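Local coordinates for p-47 protein (Clostridium botulinum, PDB 6EKT), which belongs to the tubular lipid-binding (TULIP) superfamily and may be part of a progenitor complex that protects botulinum neurotoxin during its passage through the host gut, at residues A[251-260]-A[394-403]. Residues are numbered along the deposited sequence; the frame is centred on the assembly and turned at random.
Sequences MVLSRLSSNM and ALGFELINNF
Arg255 and Phe397 join two irregular connections in one half of this elongated TULIP fold: the end of helix 244-252 with the turns after it, and the chain leaving helix 374-394, whose short, weakly bonded strand, about 397-398, runs antiparallel to strand 352-368. From its CB, 3.9 Å from Phe397 CD2, Arg255 runs with CG beside the Glu398 carbonyl and CD packed on Ile400 CD1, the Arg255 and Ile400 side chains crossing at about a right angle. Bends at chi2 (-68°) and chi3 (-53°) then curl the chain back, bringing the guanidinium edge-on to that carbonyl. NE donates to Glu398 O over 2.8 Å, nearly straight at 168° and in the guanidinium plane, while NH2 adds a weak second bond to the same oxygen. Arginine suits this place because its CD packs on Ile400 while NE and NH2 serve a backbone acceptor.

Phe397 supplies the apolar centre. Leu256 CA sits 3.5 Å from its ring centroid, almost on the ring normal, a CH-pi contact made by the backbone CA, with Leu256 CB touching the ring at CE1. Val252 CG1 meets CZ, and Phe355 on strand 352-368 also meets the ring, so a broad flat residue fits well here. At one end the unbranched Met251 reaches CE to Phe403 CE1; at the other Met260 CE touches Leu395 CD2.

No direct backbone hydrogen bond crosses between the two segments; waters bridge them instead. One links Met251 O to Ile400 N, and another the side-chain hydroxyl Ser258 OG to Glu398 N. A third accepts from Asn259 N and donates to Ala394 O and, at 2.7 Å from the water oxygen, to Leu256 O.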
ATOM      1  N   MET A 251      -2.678   3.913  12.472  1.00 30.91           N
ATOM      2  CA  MET A 251      -3.653   2.888  12.809  1.00 32.55           C
ATOM      3  C   MET A 251      -3.522   2.374  14.249  1.00 32.30           C
ATOM      4  O   MET A 251      -4.530   2.089  14.919  1.00 33.72           O
ATOM      5  CB  MET A 251      -3.618   1.789  11.751  1.00 35.11           C
ATOM      6  CG  MET A 251      -4.104   2.383  10.442  1.00 36.73           C
ATOM      7  SD  MET A 251      -3.394   1.692   8.973  1.00 39.04           S
ATOM      8  CE  MET A 251      -4.659   0.475   8.675  1.00 37.60           C
ATOM      9  N   VAL A 252      -2.290   2.302  14.734  1.00 30.31           N
ATOM     10  CA  VAL A 252      -2.049   1.788  16.085  1.00 29.82           C
ATOM     11  C   VAL A 252      -2.087   2.881  17.163  1.00 30.11           C
ATOM     12  O   VAL A 252      -2.732   2.681  18.194  1.00 29.42           O
ATOM     13  CB  VAL A 252      -0.744   0.963  16.160  1.00 28.75           C
ATOM     14  CG1 VAL A 252      -0.432   0.515  17.583  1.00 27.47           C
ATOM     15  CG2 VAL A 252      -0.839  -0.263  15.257  1.00 28.90           C
ATOM     16  N   LEU A 253      -1.398   4.003  16.937  1.00 30.54           N
ATOM     17  CA  LEU A 253      -1.204   5.028  17.984  1.00 31.87           C
ATOM     18  C   LEU A 253      -2.511   5.497  18.625  1.00 32.77           C
ATOM     19  O   LEU A 253      -2.561   5.651  19.835  1.00 33.87           O
ATOM     20  CB  LEU A 253      -0.386   6.241  17.476  1.00 31.44           C
ATOM     21  CG  LEU A 253       0.202   7.220  18.520  1.00 32.18           C
ATOM     22  CD1 LEU A 253       1.304   6.538  19.339  1.00 31.20           C
ATOM     23  CD2 LEU A 253       0.738   8.492  17.874  1.00 32.43           C
ATOM     24  N   SER A 254      -3.562   5.679  17.826  1.00 34.48           N
ATOM     25  CA  SER A 254      -4.858   6.170  18.336  1.00 35.77           C
ATOM     26  C   SER A 254      -5.834   5.076  18.803  1.00 35.14           C
ATOM     27  O   SER A 254      -6.995   5.380  19.164  1.00 35.63           O
ATOM     28  CB  SER A 254      -5.539   7.054  17.291  1.00 37.85           C
ATOM     29  OG  SER A 254      -5.995   6.241  16.230  1.00 39.93           O
ATOM     30  N   ARG A 255      -5.369   3.822  18.826  1.00 31.63           N
ATOM     31  CA  ARG A 255      -6.205   2.701  19.266  1.00 30.14           C
ATOM     32  C   ARG A 255      -5.599   1.857  20.388  1.00 28.19           C
ATOM     33  O   ARG A 255      -6.339   1.178  21.075  1.00 27.06           O
ATOM     34  CB  ARG A 255      -6.570   1.787  18.098  1.00 32.73           C
ATOM     35  CG  ARG A 255      -7.403   2.456  16.997  1.00 35.84           C
ATOM     36  CD  ARG A 255      -8.813   2.811  17.479  1.00 38.22           C
ATOM     37  NE  ARG A 255      -9.499   1.657  18.067  1.00 40.25           N
ATOM     38  CZ  ARG A 255     -10.613   1.724  18.787  1.00 42.98           C
ATOM     39  NH1 ARG A 255     -11.196   2.890  19.027  1.00 45.96           N
ATOM     40  NH2 ARG A 255     -11.151   0.615  19.279  1.00 43.27           N
ATOM     41  N   LEU A 256      -4.273   1.886  20.557  1.00 25.88           N
ATOM     42  CA  LEU A 256      -3.606   1.008  21.559  1.00 25.22           C
ATOM     43  C   LEU A 256      -4.099   1.262  22.995  1.00 25.69           C
ATOM     44  O   LEU A 256      -4.044   0.356  23.823  1.00 25.66           O
ATOM     45  CB  LEU A 256      -2.079   1.134  21.504  1.00 24.03           C
ATOM     46  CG  LEU A 256      -1.397   2.422  22.001  1.00 24.66           C
ATOM     47  CD1 LEU A 256      -1.019   2.386  23.496  1.00 23.87           C
ATOM     48  CD2 LEU A 256      -0.151   2.710  21.164  1.00 23.75           C
ATOM     49  N   SER A 257      -4.570   2.485  23.261  1.00 26.50           N
ATOM     50  CA  SER A 257      -5.010   2.880  24.618  1.00 27.23           C
ATOM     51  C   SER A 257      -6.534   2.840  24.815  1.00 28.32           C
ATOM     52  O   SER A 257      -7.044   3.299  25.851  1.00 27.90           O
ATOM     53  CB  SER A 257      -4.464   4.263  24.970  1.00 27.54           C
ATOM     54  OG  SER A 257      -5.091   5.276  24.196  1.00 29.05           O
ATOM     55  N   SER A 258      -7.255   2.274  23.843  1.00 28.54           N
ATOM     56  CA  SER A 258      -8.731   2.159  23.909  1.00 29.89           C
ATOM     57  C   SER A 258      -9.296   1.426  25.146  1.00 29.84           C
ATOM     58  O   SER A 258     -10.437   1.690  25.513  1.00 29.57           O
ATOM     59  CB  SER A 258      -9.307   1.538  22.632  1.00 32.03           C
ATOM     60  OG  SER A 258      -8.716   0.278  22.402  1.00 33.28           O
ATOM     61  N   ASN A 259      -8.517   0.515  25.755  1.00 27.99           N
ATOM     62  CA  ASN A 259      -8.952  -0.197  26.973  1.00 27.97           C
ATOM     63  C   ASN A 259      -8.197   0.249  28.240  1.00 27.49           C
ATOM     64  O   ASN A 259      -8.259  -0.424  29.274  1.00 27.62           O
ATOM     65  CB  ASN A 259      -8.855  -1.723  26.794  1.00 28.54           C
ATOM     66  CG  ASN A 259      -9.685  -2.238  25.623  1.00 29.64           C
ATOM     67  OD1 ASN A 259      -9.170  -2.901  24.728  1.00 31.34           O
ATOM     68  ND2 ASN A 259     -10.953  -1.916  25.612  1.00 29.90           N
ATOM     69  N   MET A 260      -7.552   1.408  28.171  1.00 26.69           N
ATOM     70  CA  MET A 260      -6.714   1.891  29.274  1.00 26.77           C
ATOM     71  C   MET A 260      -7.353   2.959  30.153  1.00 26.86           C
ATOM     72  O   MET A 260      -6.688   3.479  31.045  1.00 26.47           O
ATOM     73  CB  MET A 260      -5.382   2.401  28.733  1.00 26.78           C
ATOM     74  CG  MET A 260      -4.577   1.316  28.044  1.00 26.41           C
ATOM     75  SD  MET A 260      -2.945   1.929  27.615  1.00 25.86           S
ATOM     76  CE  MET A 260      -2.186   0.385  27.154  1.00 24.93           C
ATOM     77  N   ALA A 394      -5.855  -5.603  29.289  1.00 23.60           N
ATOM     78  CA  ALA A 394      -6.256  -4.391  28.564  1.00 24.11           C
ATOM     79  C   ALA A 394      -5.359  -4.116  27.352  1.00 24.22           C
ATOM     80  O   ALA A 394      -5.634  -3.198  26.599  1.00 24.64           O
ATOM     81  CB  ALA A 394      -6.250  -3.193  29.495  1.00 23.01           C
ATOM     82  N   LEU A 395      -4.289  -4.890  27.188  1.00 24.39           N
ATOM     83  CA  LEU A 395      -3.292  -4.608  26.132  1.00 24.95           C
ATOM     84  C   LEU A 395      -3.732  -4.987  24.720  1.00 25.68           C
ATOM     85  O   LEU A 395      -3.206  -4.446  23.727  1.00 25.42           O
ATOM     86  CB  LEU A 395      -1.943  -5.256  26.471  1.00 24.72           C
ATOM     87  CG  LEU A 395      -1.191  -4.707  27.691  1.00 24.46           C
ATOM     88  CD1 LEU A 395       0.079  -5.509  27.893  1.00 24.66           C
ATOM     89  CD2 LEU A 395      -0.855  -3.221  27.586  1.00 24.57           C
ATOM     90  N   GLY A 396      -4.676  -5.916  24.623  1.00 26.60           N
ATOM     91  CA  GLY A 396      -5.325  -6.215  23.349  1.00 27.55           C
ATOM     92  C   GLY A 396      -6.283  -5.092  22.970  1.00 28.12           C
ATOM     93  O   GLY A 396      -6.870  -4.458  23.841  1.00 28.54           O
ATOM     94  N   PHE A 397      -6.453  -4.839  21.671  1.00 27.23           N
ATOM     95  CA  PHE A 397      -7.324  -3.740  21.209  1.00 27.87           C
ATOM     96  C   PHE A 397      -7.707  -3.938  19.743  1.00 28.88           C
ATOM     97  O   PHE A 397      -7.051  -4.706  19.027  1.00 28.51           O
ATOM     98  CB  PHE A 397      -6.635  -2.367  21.404  1.00 26.86           C
ATOM     99  CG  PHE A 397      -5.330  -2.223  20.646  1.00 25.86           C
ATOM    100  CD1 PHE A 397      -4.118  -2.681  21.199  1.00 25.10           C
ATOM    101  CD2 PHE A 397      -5.305  -1.630  19.377  1.00 26.14           C
ATOM    102  CE1 PHE A 397      -2.926  -2.556  20.501  1.00 24.94           C
ATOM    103  CE2 PHE A 397      -4.110  -1.501  18.680  1.00 25.84           C
ATOM    104  CZ  PHE A 397      -2.928  -1.965  19.239  1.00 25.39           C
ATOM    105  N   GLU A 398      -8.756  -3.236  19.317  1.00 30.37           N
ATOM    106  CA  GLU A 398      -9.270  -3.332  17.962  1.00 32.02           C
ATOM    107  C   GLU A 398      -8.800  -2.145  17.133  1.00 31.34           C
ATOM    108  O   GLU A 398      -8.738  -1.016  17.627  1.00 30.68           O
ATOM    109  CB  GLU A 398     -10.804  -3.355  18.019  1.00 35.16           C
ATOM    110  CG  GLU A 398     -11.492  -4.102  16.894  1.00 39.11           C
ATOM    111  CD  GLU A 398     -13.007  -4.176  17.102  1.00 41.91           C
ATOM    112  OE1 GLU A 398     -13.456  -4.490  18.219  1.00 42.97           O
ATOM    113  OE2 GLU A 398     -13.748  -3.922  16.140  1.00 45.35           O
ATOM    114  N   LEU A 399      -8.474  -2.400  15.862  1.00 31.01           N
ATOM    115  CA  LEU A 399      -8.310  -1.320  14.917  1.00 30.93           C
ATOM    116  C   LEU A 399      -9.679  -0.889  14.442  1.00 32.40           C
ATOM    117  O   LEU A 399     -10.648  -1.657  14.513  1.00 33.31           O
ATOM    118  CB  LEU A 399      -7.469  -1.761  13.711  1.00 31.18           C
ATOM    119  CG  LEU A 399      -6.058  -2.317  13.959  1.00 30.97           C
ATOM    120  CD1 LEU A 399      -5.420  -2.619  12.608  1.00 30.72           C
ATOM    121  CD2 LEU A 399      -5.169  -1.369  14.759  1.00 30.43           C
ATOM    122  N   ILE A 400      -9.752   0.344  13.957  1.00 33.09           N
ATOM    123  CA  ILE A 400     -10.899   0.806  13.188  1.00 34.49           C
ATOM    124  C   ILE A 400     -10.766   0.165  11.818  1.00 34.64           C
ATOM    125  O   ILE A 400      -9.746   0.345  11.120  1.00 32.65           O
ATOM    126  CB  ILE A 400     -10.895   2.334  13.021  1.00 35.72           C
ATOM    127  CG1 ILE A 400     -11.021   3.017  14.382  1.00 36.96           C
ATOM    128  CG2 ILE A 400     -11.996   2.790  12.055  1.00 37.67           C
ATOM    129  CD1 ILE A 400     -10.230   4.301  14.448  1.00 37.68           C
ATOM    130  N   ASN A 401     -11.787  -0.591  11.428  1.00 35.61           N
ATOM    131  CA  ASN A 401     -11.815  -1.132  10.088  1.00 36.16           C
ATOM    132  C   ASN A 401     -12.389  -0.078   9.138  1.00 36.34           C
ATOM    133  O   ASN A 401     -13.608   0.028   9.011  1.00 37.75           O
ATOM    134  CB  ASN A 401     -12.608  -2.457  10.043  1.00 37.98           C
ATOM    135  CG  ASN A 401     -12.685  -3.060   8.635  1.00 39.10           C
ATOM    136  OD1 ASN A 401     -12.529  -2.365   7.634  1.00 40.03           O
ATOM    137  ND2 ASN A 401     -12.949  -4.359   8.561  1.00 39.99           N
ATOM    138  N   ASN A 402     -11.512   0.712   8.511  1.00 35.24           N
ATOM    139  CA  ASN A 402     -11.896   1.605   7.393  1.00 35.71           C
ATOM    140  C   ASN A 402     -11.180   1.189   6.094  1.00 34.77           C
ATOM    141  O   ASN A 402     -10.815   2.040   5.274  1.00 34.82           O
ATOM    142  CB  ASN A 402     -11.579   3.074   7.728  1.00 35.20           C
ATOM    143  CG  ASN A 402     -10.084   3.336   7.896  1.00 34.56           C
ATOM    144  OD1 ASN A 402      -9.282   2.409   8.027  1.00 33.41           O
ATOM    145  ND2 ASN A 402      -9.703   4.607   7.874  1.00 34.58           N
ATOM    146  N   PHE A 403     -11.008  -0.118   5.916  1.00 33.97           N
ATOM    147  CA  PHE A 403     -10.062  -0.661   4.929  1.00 32.85           C
ATOM    148  C   PHE A 403     -10.532  -0.447   3.488  1.00 33.41           C
ATOM    149  O   PHE A 403      -9.708  -0.164   2.600  1.00 31.89           O
ATOM    150  CB  PHE A 403      -9.771  -2.139   5.226  1.00 32.62           C
ATOM    151  CG  PHE A 403      -9.274  -2.403   6.655  1.00 32.28           C
ATOM    152  CD1 PHE A 403      -8.440  -1.484   7.314  1.00 31.01           C
ATOM    153  CD2 PHE A 403      -9.612  -3.591   7.317  1.00 32.72           C
ATOM    154  CE1 PHE A 403      -7.982  -1.725   8.609  1.00 30.17           C
ATOM    155  CE2 PHE A 403      -9.145  -3.841   8.612  1.00 32.67           C
ATOM    156  CZ  PHE A 403      -8.327  -2.907   9.251  1.00 31.02           C
TER
HETATM  157  O   HOH W   1      -7.147   1.834  13.812  1.00 30.32           O
HETATM  158  O   HOH W   2      -1.911  -1.763  23.972  1.00 24.81           O
HETATM  159  O   HOH W   3      -5.938  -0.795  25.287  1.00 27.32           O
HETATM  160  O   HOH W   4     -10.384  -1.809  21.222  1.00 33.80           O